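Local coordinates for vacuolar protein sorting-associated protein VTA1 (Saccharomyces cerevisiae, PDB 2RKK), which acts in multivesicular body sorting at endosomes, probably as a Vps4 cofactor whose N-terminal helical domain binds ESCRT-III subunits, at residues Leu106-Lys110 with Tyr154-Tyr158; Arg8-Thr12 with Trp123-Asp127. One frame throughout, in Å; residues are numbered along the deposited sequence.

How the contacts relate
Two helix-to-helix contacts of very different geometry, one at 25° and one at 103°, help build this one all-helical domain. Contact 1 joins the end region of helix 87-110 to helix 142-163 near the surface, whereas contact 2 sets helix 2-18 across helix 116-135 close to the centre of the chain. Their centres are about 16 Å apart. Along the chain the segments alternate, in the order 8-12, 106-110, 123-127 and 154-158, and the two contacts meet where Ile126 packs on Cys155 and Lys156. Helix 116-135 therefore lies against both helix 2-18 and helix 142-163.

Contact 1 (Leu106-Lys110 with Tyr154-Tyr158)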
loop_
_atom_site.group_PDB
_atom_site.type_symbol
_atom_site.label_atom_id
_atom_site.label_comp_id
_atom_site.label_asym_id
_atom_site.label_seq_id
_atom_site.Cartn_x
_atom_site.Cartn_y
_atom_site.Cartn_z
ATOM N N LEU A 106 -1.637 -16.228 10.063
ATOM C CA LEU A 106 -1.152 -17.491 10.627
ATOM C C LEU A 106 -1.609 -17.583 12.068
ATOM O O LEU A 106 -2.102 -18.618 12.530
ATOM C CB LEU A 106 0.369 -17.566 10.592
ATOM C CG LEU A 106 1.010 -17.921 9.261
ATOM C CD1 LEU A 106 2.503 -18.094 9.483
ATOM C CD2 LEU A 106 0.402 -19.196 8.711
ATOM N N LYS A 107 -1.421 -16.478 12.777
ATOM C CA LYS A 107 -1.823 -16.398 14.160
ATOM C C LYS A 107 -3.310 -16.649 14.271
ATOM O O LYS A 107 -3.750 -17.346 15.178
ATOM C CB LYS A 107 -1.473 -15.029 14.741
ATOM C CG LYS A 107 -0.058 -14.962 15.293
ATOM C CD LYS A 107 0.384 -13.532 15.519
ATOM C CE LYS A 107 0.630 -12.846 14.170
ATOM N NZ LYS A 107 1.131 -11.437 14.284
ATOM N N GLN A 108 -4.094 -16.096 13.355
ATOM C CA GLN A 108 -5.532 -16.304 13.411
ATOM C C GLN A 108 -5.817 -17.808 13.332
ATOM O O GLN A 108 -6.719 -18.301 14.006
ATOM C CB GLN A 108 -6.230 -15.548 12.267
ATOM C CG GLN A 108 -7.762 -15.457 12.375
ATOM C CD GLN A 108 -8.386 -14.686 11.205
ATOM O OE1 GLN A 108 -7.771 -13.755 10.678
ATOM N NE2 GLN A 108 -9.606 -15.065 10.801
ATOM N N LEU A 109 -5.036 -18.544 12.539
ATOM C CA LEU A 109 -5.249 -19.993 12.414
ATOM C C LEU A 109 -5.035 -20.706 13.748
ATOM O O LEU A 109 -5.547 -21.798 13.976
ATOM C CB LEU A 109 -4.314 -20.594 11.349
ATOM C CG LEU A 109 -4.696 -20.382 9.886
ATOM C CD1 LEU A 109 -3.613 -20.918 8.993
ATOM C CD2 LEU A 109 -6.015 -21.073 9.592
ATOM N N LYS A 110 -4.283 -20.071 14.630
ATOM C CA LYS A 110 -4.006 -20.648 15.924
ATOM C C LYS A 110 -5.080 -20.245 16.937
ATOM O O LYS A 110 -5.824 -21.090 17.423
ATOM C CB LYS A 110 -2.626 -20.197 16.387
ATOM C CG LYS A 110 -1.557 -20.460 15.336
ATOM C CD LYS A 110 -1.425 -21.958 15.028
ATOM C CE LYS A 110 -1.099 -22.237 13.541
ATOM N NZ LYS A 110 -0.015 -21.384 12.938
ATOM N N TYR A 154 1.239 -24.031 2.606
ATOM C CA TYR A 154 0.742 -23.948 3.971
ATOM C C TYR A 154 -0.706 -23.455 3.943
ATOM O O TYR A 154 -1.553 -23.969 4.667
ATOM C CB TYR A 154 1.612 -22.982 4.759
ATOM C CG TYR A 154 1.493 -23.055 6.261
ATOM C CD1 TYR A 154 2.431 -23.734 7.023
ATOM C CD2 TYR A 154 0.487 -22.375 6.927
ATOM C CE1 TYR A 154 2.374 -23.717 8.416
ATOM C CE2 TYR A 154 0.415 -22.353 8.315
ATOM C CZ TYR A 154 1.362 -23.021 9.049
ATOM O OH TYR A 154 1.307 -22.961 10.427
ATOM N N CYS A 155 -0.990 -22.469 3.093
ATOM C CA CYS A 155 -2.339 -21.910 2.969
ATOM C C CYS A 155 -3.292 -22.978 2.478
ATOM O O CYS A 155 -4.322 -23.253 3.104
ATOM C CB CYS A 155 -2.342 -20.742 1.992
ATOM S SG CYS A 155 -1.527 -19.265 2.634
ATOM N N LYS A 156 -2.934 -23.582 1.351
ATOM C CA LYS A 156 -3.741 -24.636 0.747
ATOM C C LYS A 156 -3.987 -25.806 1.712
ATOM O O LYS A 156 -4.989 -26.501 1.592
ATOM C CB LYS A 156 -3.060 -25.135 -0.536
ATOM C CG LYS A 156 -2.753 -24.029 -1.546
ATOM C CD LYS A 156 -2.131 -24.582 -2.818
ATOM C CE LYS A 156 -3.177 -24.887 -3.890
ATOM N NZ LYS A 156 -3.676 -23.634 -4.539
ATOM N N ILE A 157 -3.091 -26.013 2.673
ATOM C CA ILE A 157 -3.262 -27.101 3.629
ATOM C C ILE A 157 -4.328 -26.770 4.664
ATOM O O ILE A 157 -5.286 -27.524 4.829
ATOM C CB ILE A 157 -1.937 -27.430 4.372
ATOM C CG1 ILE A 157 -0.983 -28.135 3.404
ATOM C CG2 ILE A 157 -2.202 -28.302 5.606
ATOM C CD1 ILE A 157 0.351 -28.438 3.982
ATOM N N TYR A 158 -4.160 -25.652 5.369
ATOM C CA TYR A 158 -5.132 -25.244 6.379
ATOM C C TYR A 158 -6.451 -24.879 5.742
ATOM O O TYR A 158 -7.486 -24.821 6.411
ATOM C CB TYR A 158 -4.616 -24.061 7.188
ATOM C CG TYR A 158 -3.783 -24.475 8.365
ATOM C CD1 TYR A 158 -2.394 -24.533 8.271
ATOM C CD2 TYR A 158 -4.390 -24.813 9.582
ATOM C CE1 TYR A 158 -1.618 -24.907 9.362
ATOM C CE2 TYR A 158 -3.627 -25.194 10.686
ATOM C CZ TYR A 158 -2.231 -25.235 10.567
ATOM O OH TYR A 158 -1.438 -25.572 11.645
#
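Tyr154 and Tyr158 reach helix 87-110 through different first torsions: in Tyr154, CG stands opposite the backbone N (chi1 -164°), whereas in Tyr158, CG lies beside its own backbone N (chi1 -87°), and the two rings, one helical turn apart, both extend toward Leu109 and Lys110. This is helix-to-helix packing within an all-helical domain of the MIT type, with the short segments running in nearly the same direction at 25° and their axes 12.2 Å apart. At that spacing the long side chains bridge the gap. Leu109 supplies its apolar centre, laying CD1 over one face of the Tyr158 ring in a CH-pi contact, 4.0 Å from CD1 to the ring centroid and displaced toward the rim. The same methyl approaches the edge of the Tyr154 ring, with CD1 4.3 Å from CE2, and so serves both tyrosines. On the outer side, the bends in the Lys110 chain curl its ammonium back to the ring edge of Tyr154, where NZ donates to OH at 3.2 Å. A phenylalanine in place of Tyr154 would probably leave the Lys110 ammonium without its acceptor on the facing helix. Leu109 also touches Leu118 of helix 116-135, so a third helix backs the contact, and Tyr154 packs on Tyr102, an earlier residue of helix 87-110 itself. Lys110 passes near the second phenol too, its CE 3.9 Å from Tyr158 OH, while NZ makes a weak second bond to the carbonyl oxygen of Leu106, at 3.5 Å.

Contact 2 (Arg8-Thr12 with Trp123-Asp127); sequences RVVAT and WCCID
Arg8 meets Trp123 and Asp127 with two different aspects of its guanidinium group, a face for the indole and an edge for the carboxylate. The helices carrying them, 2-18 and 116-135, cross at -103° in these segments, bringing the side chains together in a partly buried place close to the centre of the chain. Over the centre of the guanidinium lies Trp123 CZ3, 3.4 Å from Arg8 CZ, with the two flat groups inclined by 30°. The carboxylate of Asp127 instead is almost coplanar with the guanidinium. In this salt bridge Arg8 NE donates to the syn lone pair of Asp127 OD2 at 3.0 Å; its bond to OD1 is weak, as is that from NH2 to OD1. An extended chain up to CD, then a bend at chi3, carries the group there. Val9 CG2 rests against the carboxylate, 3.5 Å from Asp127 OD1, while Thr12 CG2 packs on Cys124 SG at 3.8 Å. Thr12 OG1 turns back to bond Arg8 O, which also accepts from Thr12 N. Val9 touches Tyr31 and Ala32 of helix 22-36. With Asp127 buried, the arginine probably offsets much of the cost of enclosing a carboxylate, while the indole lying over the guanidinium probably helps hold its plane.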
loop_
_atom_site.group_PDB
_atom_site.type_symbol
_atom_site.label_atom_id
_atom_site.label_comp_id
_atom_site.label_asym_id
_atom_site.label_seq_id
_atom_site.Cartn_x
_atom_site.Cartn_y
_atom_site.Cartn_z
ATOM N N ARG A 8 -10.909 -15.511 -9.812
ATOM C CA ARG A 8 -10.728 -15.225 -8.387
ATOM C C ARG A 8 -9.798 -14.049 -8.190
ATOM O O ARG A 8 -10.103 -13.120 -7.434
ATOM C CB ARG A 8 -10.152 -16.422 -7.624
ATOM C CG ARG A 8 -9.931 -16.107 -6.145
ATOM C CD ARG A 8 -9.318 -17.270 -5.398
ATOM N NE ARG A 8 -8.167 -17.773 -6.123
ATOM C CZ ARG A 8 -8.166 -18.908 -6.799
ATOM N NH1 ARG A 8 -9.247 -19.670 -6.826
ATOM N NH2 ARG A 8 -7.103 -19.247 -7.496
ATOM N N VAL A 9 -8.653 -14.118 -8.864
ATOM C CA VAL A 9 -7.645 -13.075 -8.802
ATOM C C VAL A 9 -8.258 -11.748 -9.232
ATOM O O VAL A 9 -8.243 -10.774 -8.479
ATOM C CB VAL A 9 -6.446 -13.428 -9.708
ATOM C CG1 VAL A 9 -5.619 -12.194 -10.007
ATOM C CG2 VAL A 9 -5.598 -14.485 -9.021
ATOM N N VAL A 10 -8.830 -11.718 -10.428
ATOM C CA VAL A 10 -9.430 -10.488 -10.905
ATOM C C VAL A 10 -10.447 -9.913 -9.919
ATOM O O VAL A 10 -10.540 -8.696 -9.755
ATOM C CB VAL A 10 -10.105 -10.681 -12.274
ATOM C CG1 VAL A 10 -10.749 -9.382 -12.721
ATOM C CG2 VAL A 10 -9.071 -11.127 -13.294
ATOM N N ALA A 11 -11.210 -10.783 -9.265
ATOM C CA ALA A 11 -12.192 -10.338 -8.275
ATOM C C ALA A 11 -11.482 -9.661 -7.103
ATOM O O ALA A 11 -11.879 -8.585 -6.654
ATOM C CB ALA A 11 -12.994 -11.515 -7.771
ATOM N N THR A 12 -10.420 -10.300 -6.618
ATOM C CA THR A 12 -9.641 -9.776 -5.503
ATOM C C THR A 12 -8.945 -8.474 -5.876
ATOM O O THR A 12 -8.766 -7.593 -5.037
ATOM C CB THR A 12 -8.558 -10.766 -5.066
ATOM O OG1 THR A 12 -9.129 -12.070 -4.911
ATOM C CG2 THR A 12 -7.944 -10.324 -3.747
ATOM N N TRP A 123 -6.956 -17.389 0.651
ATOM C CA TRP A 123 -6.894 -17.494 -0.800
ATOM C C TRP A 123 -6.234 -16.248 -1.353
ATOM O O TRP A 123 -5.520 -16.304 -2.348
ATOM C CB TRP A 123 -8.289 -17.650 -1.387
ATOM C CG TRP A 123 -8.630 -19.067 -1.541
ATOM C CD1 TRP A 123 -9.482 -19.810 -0.764
ATOM C CD2 TRP A 123 -8.098 -19.952 -2.520
ATOM N NE1 TRP A 123 -9.512 -21.110 -1.208
ATOM C CE2 TRP A 123 -8.671 -21.227 -2.288
ATOM C CE3 TRP A 123 -7.188 -19.796 -3.579
ATOM C CZ2 TRP A 123 -8.369 -22.339 -3.075
ATOM C CZ3 TRP A 123 -6.884 -20.905 -4.365
ATOM C CH2 TRP A 123 -7.477 -22.162 -4.107
ATOM N N CYS A 124 -6.476 -15.122 -0.695
ATOM C CA CYS A 124 -5.888 -13.866 -1.118
ATOM C C CYS A 124 -4.359 -13.974 -1.019
ATOM O O CYS A 124 -3.634 -13.519 -1.909
ATOM C CB CYS A 124 -6.418 -12.736 -0.235
ATOM S SG CYS A 124 -5.829 -11.096 -0.647
ATOM N N CYS A 125 -3.893 -14.588 0.070
ATOM C CA CYS A 125 -2.472 -14.814 0.343
ATOM C C CYS A 125 -1.877 -15.712 -0.741
ATOM O O CYS A 125 -0.786 -15.456 -1.259
ATOM C CB CYS A 125 -2.303 -15.486 1.706
ATOM S SG CYS A 125 -2.554 -14.379 3.120
ATOM N N ILE A 126 -2.604 -16.773 -1.068
ATOM C CA ILE A 126 -2.183 -17.694 -2.104
ATOM C C ILE A 126 -2.058 -16.925 -3.441
ATOM O O ILE A 126 -1.078 -17.097 -4.158
ATOM C CB ILE A 126 -3.196 -18.894 -2.209
ATOM C CG1 ILE A 126 -3.077 -19.745 -0.938
ATOM C CG2 ILE A 126 -2.919 -19.759 -3.438
ATOM C CD1 ILE A 126 -4.064 -20.897 -0.842
ATOM N N ASP A 127 -3.019 -16.059 -3.763
ATOM C CA ASP A 127 -2.944 -15.296 -5.008
ATOM C C ASP A 127 -1.842 -14.229 -4.990
ATOM O O ASP A 127 -1.196 -13.982 -6.007
ATOM C CB ASP A 127 -4.287 -14.632 -5.335
ATOM C CG ASP A 127 -5.398 -15.645 -5.667
ATOM O OD1 ASP A 127 -5.123 -16.646 -6.362
ATOM O OD2 ASP A 127 -6.550 -15.424 -5.241
#